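Local coordinates for protein ATP-dependent 6-phosphofructokinase isozyme 2 (Escherichia coli, PDB 3UMO) that catalyses the ATP- and magnesium-dependent phosphorylation of fructose 6-phosphate to fructose 1,6-bisphosphate, the first committing step of glycolysis, as a homodimer of the ribokinase-like PfkB family, at residues L13-I18 with T89-H94; V44-A49 with A74-P79; A85-R90 with P109-N114. All coordinates share one frame; numbering follows the deposited sequence.

Interaction 1: L13-I18 with T89-H94; sequences LDSATI and TRQNLH
The His94 ring takes the CB of Ala16 at an oblique approach, and a water sits at its edge, in the ring plane, 2.7 Å from His94 ND1; the same water donates to Thr17 O, while His94 NE2 is bonded to Gln103. In the mixed sheet of this ribokinase-family kinase, strand 12-19 pairs with the start of strand 93-97, as parallel bridges of Ser15 with Leu93 and Ala16 with His94 demonstrate, and the preceding loop 89-92 continues the parallel course. The straightest backbone bond, His94 N to Ser15 O, is 2.8 Å long at 175°. The carboxylate of Asp14 and the amide of Asn92, both in the substrate-binding site, lie alongside each other with planes 26° apart. Asp14 OD1, also bonded to Ser12, accepts from Asn92 N on its anti side, tilted out of the carboxylate plane, at 3.3 Å; a water spans Asp14 OD2 and Asn92 ND2, and Asn92 OD1 takes Met108 N. On the face with Ser15, Leu93 CD1 packs 3.8 Å from Ser15 CB, and Leu93 meets Leu93 of the second subunit. Gln91 runs on extended beyond CG beside Leu13, and its NE2 donates to Leu13 O at 3.0 Å from above the carbonyl plane.

Interaction 2: V44-A49 with A74-P79; sequences VARAIA and ADENVP
Ala45 starts the contact from helix 40-50, its CB pointing at the other segment and packing 3.9 Å from Val78 CG1. One residue on, Arg46 supplies the polar half. Its chain bends at chi3 (73°), which turns the guanidinium side-on to Glu76, so that NE and NH2 each hold a different carboxylate oxygen. Arg46 NE reaches Glu76 OE1 at 2.6 Å and 168°, in the guanidinium plane and on the syn lone pair; Arg46 NH2 reaches Glu76 OE2 at 3.0 Å, somewhat tilted. With the two planes 22° apart, the pair is a nearly coplanar bidentate salt bridge. NH1 bonds Asn43, a residue of the substrate-binding site. With an alanine here, the Glu76 carboxylate would probably lose its charged mate and Asn43 OD1 this donor. The next turn brings Ala49, whose CB lies 4.4 Å from Val78 CG2; together with Ala45 it gives Val78 a small apolar patch beside the ion pair. Across the contact, Asn77 leaves helix 63-75 with positive phi in a Schellman motif, and the chain then turns Val78 toward helix 40-50. Beyond this patch, Ala45 also touches strands 4-7 and 55-61, Val44 and Ile48 pack on helix 254-267, and Pro79 leads into strand 80-84, outermost in the parallel sheet of this chain.

Interaction 3: A85-R90 with P109-N114; sequences AKDWTR and PGAALN
Two irregular connections meet here, the one entering strand 93-97 and the one leaving strand 103-107 for helix 115-125, running nearly antiparallel with end-to-end directions 172° apart. Asp87 OD2 accepts from Ala112 N at 2.9 Å and 163°, on its anti side, a little out of the carboxylate plane. CG of Asp87 stands anti to the backbone N (chi1 -160°), directing the carboxylate across to the other loop. Its second oxygen, OD1, forms a salt bridge with Arg90 NH2 at 2.9 Å, the nitrogen coming from above the carboxylate plane. That same nitrogen lies 3.2 Å above the Trp88 ring, over its centre, a cation-pi arrangement at the dimer interface, where the tryptophan ring also meets Phe35 of the second subunit. Arg90 belongs to the substrate-binding site. Its chain bends at chi2 and lays CG 3.4 Å from Ala111 N, while the Ala111 methyl comes to 3.3 Å from Trp88 O. Two waters also bridge the loops: one accepts from Asp87 N and donates to Ala112 O, and the other accepts from both Arg90 N and Ala111 N. At the far end Asn114 occupies the N-cap of helix 115-125, its OD1 capping Glu117 N.

How the interactions relate
Interactions 1 and 3 share Thr89 and Arg90, and their centres lie about 15 Å apart. The chain thus passes directly from the loop of interaction 3 into the strand pairing of interaction 1. Both touch the second subunit and both include residues of the substrate-binding site, so the two contacts place substrate-site residues next to the other subunit of the dimer. Interaction 2 is nested in sequence within the loop closed by interaction 1, yet stands about 18 Å from it between centres and about 22 Å from interaction 3, without touching either. It joins helix 40-50 to the turn that follows helix 63-75, beside the parallel sheet, and no other chain of the assembly reaches it.

Interaction 1: L13-I18 with T89-H94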
ATOM      1  N   LEU A  13      -1.822 -16.425 -21.351  1.00 22.26           N
ATOM      2  CA  LEU A  13      -1.007 -17.364 -20.593  1.00 23.57           C
ATOM      3  C   LEU A  13      -0.572 -16.620 -19.344  1.00 25.97           C
ATOM      4  O   LEU A  13       0.315 -15.768 -19.397  1.00 28.07           O
ATOM      5  CB  LEU A  13       0.224 -17.806 -21.387  1.00 26.16           C
ATOM      6  CG  LEU A  13       1.131 -18.797 -20.649  1.00 26.02           C
ATOM      7  CD1 LEU A  13       0.424 -20.134 -20.516  1.00 26.61           C
ATOM      8  CD2 LEU A  13       2.463 -18.964 -21.373  1.00 26.32           C
ATOM      9  N   ASP A  14      -1.209 -16.921 -18.221  1.00 23.46           N
ATOM     10  CA  ASP A  14      -0.974 -16.147 -17.012  1.00 24.02           C
ATOM     11  C   ASP A  14       0.205 -16.683 -16.214  1.00 25.94           C
ATOM     12  O   ASP A  14       0.436 -17.893 -16.155  1.00 29.01           O
ATOM     13  CB  ASP A  14      -2.238 -16.091 -16.143  1.00 24.67           C
ATOM     14  CG  ASP A  14      -3.378 -15.358 -16.822  1.00 32.05           C
ATOM     15  OD1 ASP A  14      -3.105 -14.562 -17.747  1.00 29.53           O
ATOM     16  OD2 ASP A  14      -4.544 -15.573 -16.431  1.00 30.21           O
ATOM     17  N   SER A  15       0.958 -15.767 -15.620  1.00 22.39           N
ATOM     18  CA  SER A  15       2.066 -16.134 -14.751  1.00 23.36           C
ATOM     19  C   SER A  15       1.649 -15.894 -13.314  1.00 21.86           C
ATOM     20  O   SER A  15       1.174 -14.814 -12.980  1.00 22.46           O
ATOM     21  CB  SER A  15       3.302 -15.283 -15.056  1.00 30.39           C
ATOM     22  OG  SER A  15       3.868 -15.615 -16.307  1.00 35.50           O
ATOM     23  N   ALA A  16       1.817 -16.900 -12.463  1.00 19.54           N
ATOM     24  CA  ALA A  16       1.592 -16.717 -11.035  1.00 21.36           C
ATOM     25  C   ALA A  16       2.941 -16.767 -10.333  1.00 23.53           C
ATOM     26  O   ALA A  16       3.672 -17.757 -10.434  1.00 24.16           O
ATOM     27  CB  ALA A  16       0.670 -17.793 -10.484  1.00 23.49           C
ATOM     28  N   THR A  17       3.273 -15.692  -9.629  1.00 19.39           N
ATOM     29  CA  THR A  17       4.558 -15.614  -8.952  1.00 20.77           C
ATOM     30  C   THR A  17       4.406 -15.190  -7.495  1.00 21.22           C
ATOM     31  O   THR A  17       3.335 -14.724  -7.077  1.00 21.33           O
ATOM     32  CB  THR A  17       5.513 -14.649  -9.681  1.00 24.37           C
ATOM     33  OG1 THR A  17       6.803 -14.698  -9.063  1.00 24.53           O
ATOM     34  CG2 THR A  17       4.980 -13.218  -9.636  1.00 21.02           C
ATOM     35  N   ILE A  18       5.485 -15.351  -6.733  1.00 18.28           N
ATOM     36  CA  ILE A  18       5.490 -15.062  -5.306  1.00 18.35           C
ATOM     37  C   ILE A  18       6.622 -14.090  -4.984  1.00 17.20           C
ATOM     38  O   ILE A  18       7.713 -14.189  -5.550  1.00 20.93           O
ATOM     39  CB  ILE A  18       5.679 -16.365  -4.491  1.00 21.34           C
ATOM     40  CG1 ILE A  18       4.521 -17.334  -4.759  1.00 24.21           C
ATOM     41  CG2 ILE A  18       5.762 -16.073  -3.014  1.00 25.94           C
ATOM     42  CD1 ILE A  18       4.784 -18.755  -4.255  1.00 27.38           C
ATOM     43  N   THR A  89       0.373 -14.858 -27.917  1.00 27.20           N
ATOM     44  CA  THR A  89      -0.541 -14.893 -26.775  1.00 25.58           C
ATOM     45  C   THR A  89       0.032 -14.116 -25.589  1.00 23.38           C
ATOM     46  O   THR A  89       1.146 -14.395 -25.137  1.00 25.35           O
ATOM     47  CB  THR A  89      -0.853 -16.354 -26.366  1.00 28.66           C
ATOM     48  OG1 THR A  89      -1.570 -16.995 -27.430  1.00 26.62           O
ATOM     49  CG2 THR A  89      -1.692 -16.405 -25.085  1.00 23.67           C
ATOM     50  N   ARG A  90      -0.733 -13.136 -25.110  1.00 22.37           N
ATOM     51  CA  ARG A  90      -0.281 -12.220 -24.061  1.00 21.38           C
ATOM     52  C   ARG A  90      -0.370 -12.838 -22.669  1.00 26.55           C
ATOM     53  O   ARG A  90      -1.039 -13.853 -22.470  1.00 25.06           O
ATOM     54  CB  ARG A  90      -1.081 -10.914 -24.109  1.00 27.17           C
ATOM     55  CG  ARG A  90      -0.831 -10.071 -25.349  1.00 22.21           C
ATOM     56  CD  ARG A  90       0.636  -9.674 -25.461  1.00 25.06           C
ATOM     57  NE  ARG A  90       0.849  -8.585 -26.417  1.00 28.64           N
ATOM     58  CZ  ARG A  90       1.243  -8.753 -27.677  1.00 30.26           C
ATOM     59  NH1 ARG A  90       1.414  -7.698 -28.464  1.00 32.78           N
ATOM     60  NH2 ARG A  90       1.469  -9.974 -28.151  1.00 32.78           N
ATOM     61  N   GLN A  91       0.309 -12.212 -21.711  1.00 22.63           N
ATOM     62  CA  GLN A  91       0.409 -12.743 -20.356  1.00 27.39           C
ATOM     63  C   GLN A  91      -0.083 -11.751 -19.311  1.00 28.17           C
ATOM     64  O   GLN A  91       0.331 -10.586 -19.312  1.00 30.62           O
ATOM     65  CB  GLN A  91       1.865 -13.081 -20.034  1.00 28.32           C
ATOM     66  CG  GLN A  91       2.556 -14.008 -21.025  1.00 35.70           C
ATOM     67  CD  GLN A  91       3.661 -14.818 -20.364  1.00 44.73           C
ATOM     68  OE1 GLN A  91       4.811 -14.799 -20.800  1.00 49.35           O
ATOM     69  NE2 GLN A  91       3.312 -15.535 -19.298  1.00 49.12           N
ATOM     70  N   ASN A  92      -0.964 -12.205 -18.420  1.00 18.82           N
ATOM     71  CA  ASN A  92      -1.301 -11.418 -17.237  1.00 18.93           C
ATOM     72  C   ASN A  92      -0.482 -11.912 -16.050  1.00 25.30           C
ATOM     73  O   ASN A  92       0.055 -13.020 -16.082  1.00 24.43           O
ATOM     74  CB  ASN A  92      -2.801 -11.470 -16.928  1.00 21.92           C
ATOM     75  CG  ASN A  92      -3.629 -10.796 -17.992  1.00 23.55           C
ATOM     76  OD1 ASN A  92      -3.165  -9.865 -18.647  1.00 23.34           O
ATOM     77  ND2 ASN A  92      -4.856 -11.267 -18.181  1.00 27.77           N
ATOM     78  N   LEU A  93      -0.376 -11.089 -15.012  1.00 21.79           N
ATOM     79  CA  LEU A  93       0.471 -11.433 -13.876  1.00 22.28           C
ATOM     80  C   LEU A  93      -0.297 -11.461 -12.563  1.00 23.68           C
ATOM     81  O   LEU A  93      -0.970 -10.488 -12.203  1.00 21.02           O
ATOM     82  CB  LEU A  93       1.652 -10.464 -13.760  1.00 19.32           C
ATOM     83  CG  LEU A  93       2.682 -10.805 -12.675  1.00 27.71           C
ATOM     84  CD1 LEU A  93       3.362 -12.138 -12.960  1.00 26.52           C
ATOM     85  CD2 LEU A  93       3.719  -9.692 -12.504  1.00 23.75           C
ATOM     86  N   HIS A  94      -0.170 -12.581 -11.851  1.00 18.13           N
ATOM     87  CA  HIS A  94      -0.752 -12.760 -10.529  1.00 18.96           C
ATOM     88  C   HIS A  94       0.399 -12.797  -9.536  1.00 18.84           C
ATOM     89  O   HIS A  94       1.280 -13.652  -9.636  1.00 23.17           O
ATOM     90  CB  HIS A  94      -1.531 -14.082 -10.477  1.00 23.58           C
ATOM     91  CG  HIS A  94      -2.129 -14.394  -9.138  1.00 28.97           C
ATOM     92  ND1 HIS A  94      -1.405 -14.978  -8.118  1.00 30.44           N
ATOM     93  CD2 HIS A  94      -3.384 -14.229  -8.663  1.00 28.25           C
ATOM     94  CE1 HIS A  94      -2.192 -15.145  -7.066  1.00 27.69           C
ATOM     95  NE2 HIS A  94      -3.397 -14.700  -7.373  1.00 27.95           N
TER
HETATM   96  O   HOH W   1      -6.211 -13.547 -16.672  1.00 44.29           O
HETATM   97  O   HOH W   2       0.888 -16.181  -7.382  1.00 27.98           O

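Interaction 2: V44-A49 with A74-P79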
ATOM      1  N   VAL A  44     -14.331 -20.755 -18.156  1.00 18.29           N
ATOM      2  CA  VAL A  44     -15.650 -21.375 -18.140  1.00 17.24           C
ATOM      3  C   VAL A  44     -15.521 -22.857 -18.500  1.00 22.71           C
ATOM      4  O   VAL A  44     -16.113 -23.721 -17.843  1.00 21.03           O
ATOM      5  CB  VAL A  44     -16.626 -20.659 -19.102  1.00 18.48           C
ATOM      6  CG1 VAL A  44     -17.917 -21.463 -19.266  1.00 17.62           C
ATOM      7  CG2 VAL A  44     -16.941 -19.272 -18.579  1.00 19.66           C
ATOM      8  N   ALA A  45     -14.718 -23.150 -19.522  1.00 21.12           N
ATOM      9  CA  ALA A  45     -14.501 -24.536 -19.943  1.00 20.03           C
ATOM     10  C   ALA A  45     -13.804 -25.359 -18.852  1.00 20.28           C
ATOM     11  O   ALA A  45     -14.133 -26.532 -18.632  1.00 24.59           O
ATOM     12  CB  ALA A  45     -13.706 -24.589 -21.242  1.00 21.92           C
ATOM     13  N   ARG A  46     -12.842 -24.747 -18.170  1.00 18.55           N
ATOM     14  CA  ARG A  46     -12.144 -25.429 -17.081  1.00 25.10           C
ATOM     15  C   ARG A  46     -13.084 -25.709 -15.905  1.00 26.05           C
ATOM     16  O   ARG A  46     -13.060 -26.801 -15.323  1.00 21.82           O
ATOM     17  CB  ARG A  46     -10.927 -24.623 -16.629  1.00 22.18           C
ATOM     18  CG  ARG A  46      -9.868 -24.459 -17.717  1.00 24.73           C
ATOM     19  CD  ARG A  46      -8.755 -23.520 -17.275  1.00 25.62           C
ATOM     20  NE  ARG A  46      -7.880 -24.131 -16.279  1.00 28.82           N
ATOM     21  CZ  ARG A  46      -7.441 -23.510 -15.188  1.00 35.12           C
ATOM     22  NH1 ARG A  46      -7.798 -22.258 -14.949  1.00 32.03           N
ATOM     23  NH2 ARG A  46      -6.643 -24.143 -14.336  1.00 34.63           N
ATOM     24  N   ALA A  47     -13.924 -24.734 -15.572  1.00 20.71           N
ATOM     25  CA  ALA A  47     -14.898 -24.904 -14.487  1.00 20.10           C
ATOM     26  C   ALA A  47     -15.867 -26.023 -14.823  1.00 23.49           C
ATOM     27  O   ALA A  47     -16.240 -26.830 -13.961  1.00 21.09           O
ATOM     28  CB  ALA A  47     -15.659 -23.602 -14.232  1.00 20.93           C
ATOM     29  N   ILE A  48     -16.274 -26.081 -16.087  1.00 18.80           N
ATOM     30  CA  ILE A  48     -17.200 -27.116 -16.520  1.00 24.71           C
ATOM     31  C   ILE A  48     -16.572 -28.497 -16.344  1.00 24.91           C
ATOM     32  O   ILE A  48     -17.228 -29.430 -15.880  1.00 24.93           O
ATOM     33  CB  ILE A  48     -17.672 -26.875 -17.966  1.00 21.04           C
ATOM     34  CG1 ILE A  48     -18.735 -25.770 -17.967  1.00 22.25           C
ATOM     35  CG2 ILE A  48     -18.212 -28.162 -18.580  1.00 23.61           C
ATOM     36  CD1 ILE A  48     -19.115 -25.248 -19.362  1.00 22.31           C
ATOM     37  N   ALA A  49     -15.291 -28.615 -16.681  1.00 24.45           N
ATOM     38  CA  ALA A  49     -14.564 -29.861 -16.459  1.00 25.86           C
ATOM     39  C   ALA A  49     -14.556 -30.248 -14.976  1.00 24.79           C
ATOM     40  O   ALA A  49     -14.801 -31.408 -14.632  1.00 27.18           O
ATOM     41  CB  ALA A  49     -13.142 -29.753 -16.995  1.00 26.23           C
ATOM     42  N   ALA A  74      -4.512 -29.205 -22.595  1.00 28.16           N
ATOM     43  CA  ALA A  74      -4.447 -30.619 -22.946  1.00 34.00           C
ATOM     44  C   ALA A  74      -4.194 -31.442 -21.688  1.00 32.19           C
ATOM     45  O   ALA A  74      -4.807 -32.490 -21.489  1.00 35.23           O
ATOM     46  CB  ALA A  74      -3.351 -30.866 -23.969  1.00 34.21           C
ATOM     47  N   ASP A  75      -3.286 -30.955 -20.843  1.00 34.50           N
ATOM     48  CA  ASP A  75      -2.957 -31.626 -19.590  1.00 37.05           C
ATOM     49  C   ASP A  75      -4.144 -31.630 -18.626  1.00 39.46           C
ATOM     50  O   ASP A  75      -4.250 -32.499 -17.760  1.00 46.12           O
ATOM     51  CB  ASP A  75      -1.737 -30.968 -18.933  1.00 40.51           C
ATOM     52  CG  ASP A  75      -0.452 -31.200 -19.718  1.00 47.14           C
ATOM     53  OD1 ASP A  75      -0.441 -32.082 -20.606  1.00 48.59           O
ATOM     54  OD2 ASP A  75       0.551 -30.507 -19.438  1.00 48.01           O
ATOM     55  N   GLU A  76      -5.036 -30.656 -18.787  1.00 38.48           N
ATOM     56  CA  GLU A  76      -6.230 -30.563 -17.953  1.00 35.54           C
ATOM     57  C   GLU A  76      -7.412 -31.273 -18.602  1.00 33.22           C
ATOM     58  O   GLU A  76      -8.524 -31.253 -18.073  1.00 39.72           O
ATOM     59  CB  GLU A  76      -6.574 -29.102 -17.663  1.00 35.39           C
ATOM     60  CG  GLU A  76      -5.520 -28.399 -16.829  1.00 39.04           C
ATOM     61  CD  GLU A  76      -5.913 -26.987 -16.453  1.00 46.41           C
ATOM     62  OE1 GLU A  76      -6.960 -26.507 -16.941  1.00 40.61           O
ATOM     63  OE2 GLU A  76      -5.172 -26.361 -15.664  1.00 48.41           O
ATOM     64  N   ASN A  77      -7.154 -31.895 -19.749  1.00 30.26           N
ATOM     65  CA  ASN A  77      -8.172 -32.622 -20.506  1.00 36.36           C
ATOM     66  C   ASN A  77      -9.356 -31.760 -20.934  1.00 38.22           C
ATOM     67  O   ASN A  77     -10.491 -32.234 -21.007  1.00 38.39           O
ATOM     68  CB  ASN A  77      -8.641 -33.866 -19.743  1.00 51.06           C
ATOM     69  CG  ASN A  77      -7.564 -34.929 -19.650  1.00 57.64           C
ATOM     70  OD1 ASN A  77      -6.886 -35.231 -20.633  1.00 54.86           O
ATOM     71  ND2 ASN A  77      -7.392 -35.496 -18.459  1.00 61.77           N
ATOM     72  N   VAL A  78      -9.078 -30.492 -21.219  1.00 30.60           N
ATOM     73  CA  VAL A  78     -10.072 -29.588 -21.782  1.00 27.02           C
ATOM     74  C   VAL A  78      -9.894 -29.572 -23.297  1.00 33.42           C
ATOM     75  O   VAL A  78      -8.839 -29.169 -23.794  1.00 31.55           O
ATOM     76  CB  VAL A  78      -9.896 -28.160 -21.232  1.00 27.66           C
ATOM     77  CG1 VAL A  78     -10.889 -27.202 -21.890  1.00 22.82           C
ATOM     78  CG2 VAL A  78     -10.046 -28.154 -19.713  1.00 32.95           C
ATOM     79  N   PRO A  79     -10.915 -30.027 -24.039  1.00 34.75           N
ATOM     80  CA  PRO A  79     -10.811 -30.023 -25.502  1.00 37.20           C
ATOM     81  C   PRO A  79     -10.745 -28.601 -26.033  1.00 31.37           C
ATOM     82  O   PRO A  79     -11.397 -27.708 -25.487  1.00 29.75           O
ATOM     83  CB  PRO A  79     -12.105 -30.709 -25.954  1.00 34.13           C
ATOM     84  CG  PRO A  79     -13.045 -30.554 -24.809  1.00 43.95           C
ATOM     85  CD  PRO A  79     -12.200 -30.574 -23.572  1.00 40.78           C
TER

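Interaction 3: A85-R90 with P109-N114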
ATOM      1  N   ALA A  85      -2.687 -17.367 -34.530  1.00 28.17           N
ATOM      2  CA  ALA A  85      -2.672 -15.924 -34.742  1.00 26.92           C
ATOM      3  C   ALA A  85      -1.247 -15.401 -34.862  1.00 31.20           C
ATOM      4  O   ALA A  85      -0.315 -15.984 -34.304  1.00 34.76           O
ATOM      5  CB  ALA A  85      -3.412 -15.210 -33.618  1.00 27.34           C
ATOM      6  N   LYS A  86      -1.086 -14.297 -35.587  1.00 28.55           N
ATOM      7  CA  LYS A  86       0.233 -13.712 -35.817  1.00 27.35           C
ATOM      8  C   LYS A  86       0.823 -13.118 -34.541  1.00 29.90           C
ATOM      9  O   LYS A  86       2.004 -13.302 -34.260  1.00 33.59           O
ATOM     10  CB  LYS A  86       0.165 -12.650 -36.918  1.00 34.55           C
ATOM     11  CG  LYS A  86      -0.219 -13.195 -38.286  1.00 45.32           C
ATOM     12  CD  LYS A  86       0.989 -13.761 -39.019  1.00 59.20           C
ATOM     13  CE  LYS A  86       0.588 -14.459 -40.317  1.00 65.01           C
ATOM     14  NZ  LYS A  86      -0.038 -15.791 -40.068  1.00 64.65           N
ATOM     15  N   ASP A  87      -0.004 -12.406 -33.781  1.00 27.44           N
ATOM     16  CA  ASP A  87       0.436 -11.764 -32.545  1.00 32.76           C
ATOM     17  C   ASP A  87       0.471 -12.792 -31.413  1.00 32.36           C
ATOM     18  O   ASP A  87      -0.488 -13.546 -31.221  1.00 30.48           O
ATOM     19  CB  ASP A  87      -0.504 -10.602 -32.205  1.00 30.19           C
ATOM     20  CG  ASP A  87       0.117  -9.598 -31.243  1.00 36.35           C
ATOM     21  OD1 ASP A  87       1.350  -9.642 -31.030  1.00 36.90           O
ATOM     22  OD2 ASP A  87      -0.638  -8.752 -30.714  1.00 35.30           O
ATOM     23  N   TRP A  88       1.567 -12.824 -30.661  1.00 27.74           N
ATOM     24  CA  TRP A  88       1.753 -13.865 -29.650  1.00 25.98           C
ATOM     25  C   TRP A  88       0.811 -13.720 -28.450  1.00 27.30           C
ATOM     26  O   TRP A  88       0.496 -12.607 -28.014  1.00 26.55           O
ATOM     27  CB  TRP A  88       3.219 -13.933 -29.183  1.00 31.01           C
ATOM     28  CG  TRP A  88       3.610 -12.857 -28.201  1.00 36.12           C
ATOM     29  CD1 TRP A  88       3.386 -12.847 -26.847  1.00 38.43           C
ATOM     30  CD2 TRP A  88       4.312 -11.643 -28.498  1.00 37.27           C
ATOM     31  NE1 TRP A  88       3.894 -11.696 -26.292  1.00 42.55           N
ATOM     32  CE2 TRP A  88       4.468 -10.945 -27.280  1.00 38.38           C
ATOM     33  CE3 TRP A  88       4.815 -11.082 -29.671  1.00 34.64           C
ATOM     34  CZ2 TRP A  88       5.112  -9.708 -27.212  1.00 49.86           C
ATOM     35  CZ3 TRP A  88       5.455  -9.856 -29.599  1.00 49.92           C
ATOM     36  CH2 TRP A  88       5.596  -9.182 -28.378  1.00 51.72           C
ATOM     37  N   THR A  89       0.373 -14.858 -27.917  1.00 27.20           N
ATOM     38  CA  THR A  89      -0.541 -14.893 -26.775  1.00 25.58           C
ATOM     39  C   THR A  89       0.032 -14.116 -25.589  1.00 23.38           C
ATOM     40  O   THR A  89       1.146 -14.395 -25.137  1.00 25.35           O
ATOM     41  CB  THR A  89      -0.853 -16.354 -26.366  1.00 28.66           C
ATOM     42  OG1 THR A  89      -1.570 -16.995 -27.430  1.00 26.62           O
ATOM     43  CG2 THR A  89      -1.692 -16.405 -25.085  1.00 23.67           C
ATOM     44  N   ARG A  90      -0.733 -13.136 -25.110  1.00 22.37           N
ATOM     45  CA  ARG A  90      -0.281 -12.220 -24.061  1.00 21.38           C
ATOM     46  C   ARG A  90      -0.370 -12.838 -22.669  1.00 26.55           C
ATOM     47  O   ARG A  90      -1.039 -13.853 -22.470  1.00 25.06           O
ATOM     48  CB  ARG A  90      -1.081 -10.914 -24.109  1.00 27.17           C
ATOM     49  CG  ARG A  90      -0.831 -10.071 -25.349  1.00 22.21           C
ATOM     50  CD  ARG A  90       0.636  -9.674 -25.461  1.00 25.06           C
ATOM     51  NE  ARG A  90       0.849  -8.585 -26.417  1.00 28.64           N
ATOM     52  CZ  ARG A  90       1.243  -8.753 -27.677  1.00 30.26           C
ATOM     53  NH1 ARG A  90       1.414  -7.698 -28.464  1.00 32.78           N
ATOM     54  NH2 ARG A  90       1.469  -9.974 -28.151  1.00 32.78           N
ATOM     55  N   PRO A 109      -4.411  -6.166 -21.899  1.00 23.89           N
ATOM     56  CA  PRO A 109      -5.236  -6.630 -23.019  1.00 25.74           C
ATOM     57  C   PRO A 109      -4.699  -7.909 -23.652  1.00 20.99           C
ATOM     58  O   PRO A 109      -3.514  -8.240 -23.504  1.00 22.68           O
ATOM     59  CB  PRO A 109      -5.133  -5.478 -24.027  1.00 27.23           C
ATOM     60  CG  PRO A 109      -4.754  -4.280 -23.192  1.00 22.29           C
ATOM     61  CD  PRO A 109      -3.843  -4.832 -22.156  1.00 19.83           C
ATOM     62  N   GLY A 110      -5.577  -8.629 -24.347  1.00 21.36           N
ATOM     63  CA  GLY A 110      -5.158  -9.816 -25.071  1.00 20.24           C
ATOM     64  C   GLY A 110      -4.386  -9.435 -26.321  1.00 23.76           C
ATOM     65  O   GLY A 110      -4.332  -8.260 -26.699  1.00 26.07           O
ATOM     66  N   ALA A 111      -3.791 -10.429 -26.973  1.00 23.71           N
ATOM     67  CA  ALA A 111      -3.113 -10.201 -28.245  1.00 22.88           C
ATOM     68  C   ALA A 111      -4.068  -9.609 -29.278  1.00 26.07           C
ATOM     69  O   ALA A 111      -5.284  -9.789 -29.205  1.00 22.36           O
ATOM     70  CB  ALA A 111      -2.512 -11.495 -28.772  1.00 24.48           C
ATOM     71  N   ALA A 112      -3.502  -8.912 -30.252  1.00 22.72           N
ATOM     72  CA  ALA A 112      -4.297  -8.355 -31.339  1.00 28.55           C
ATOM     73  C   ALA A 112      -4.834  -9.464 -32.238  1.00 26.26           C
ATOM     74  O   ALA A 112      -4.240 -10.540 -32.336  1.00 24.15           O
ATOM     75  CB  ALA A 112      -3.473  -7.367 -32.147  1.00 29.55           C
ATOM     76  N   LEU A 113      -5.966  -9.194 -32.882  1.00 24.04           N
ATOM     77  CA  LEU A 113      -6.549 -10.121 -33.845  1.00 31.86           C
ATOM     78  C   LEU A 113      -6.752  -9.362 -35.143  1.00 30.00           C
ATOM     79  O   LEU A 113      -7.346  -8.286 -35.136  1.00 31.17           O
ATOM     80  CB  LEU A 113      -7.908 -10.629 -33.359  1.00 37.44           C
ATOM     81  CG  LEU A 113      -7.998 -11.887 -32.497  1.00 39.67           C
ATOM     82  CD1 LEU A 113      -9.456 -12.169 -32.155  1.00 32.09           C
ATOM     83  CD2 LEU A 113      -7.379 -13.069 -33.222  1.00 38.57           C
ATOM     84  N   ASN A 114      -6.261  -9.896 -36.256  1.00 26.71           N
ATOM     85  CA  ASN A 114      -6.554  -9.252 -37.533  1.00 29.47           C
ATOM     86  C   ASN A 114      -7.890  -9.747 -38.073  1.00 27.27           C
ATOM     87  O   ASN A 114      -8.512 -10.626 -37.481  1.00 28.58           O
ATOM     88  CB  ASN A 114      -5.414  -9.405 -38.555  1.00 36.39           C
ATOM     89  CG  ASN A 114      -5.128 -10.854 -38.927  1.00 41.45           C
ATOM     90  OD1 ASN A 114      -6.034 -11.681 -39.026  1.00 38.17           O
ATOM     91  ND2 ASN A 114      -3.854 -11.159 -39.147  1.00 37.78           N
TER
HETATM   92  O   HOH W   3      -2.624 -11.529 -34.597  1.00 28.90           O
HETATM   93  O   HOH W   4      -3.635 -13.109 -26.077  1.00 26.57           O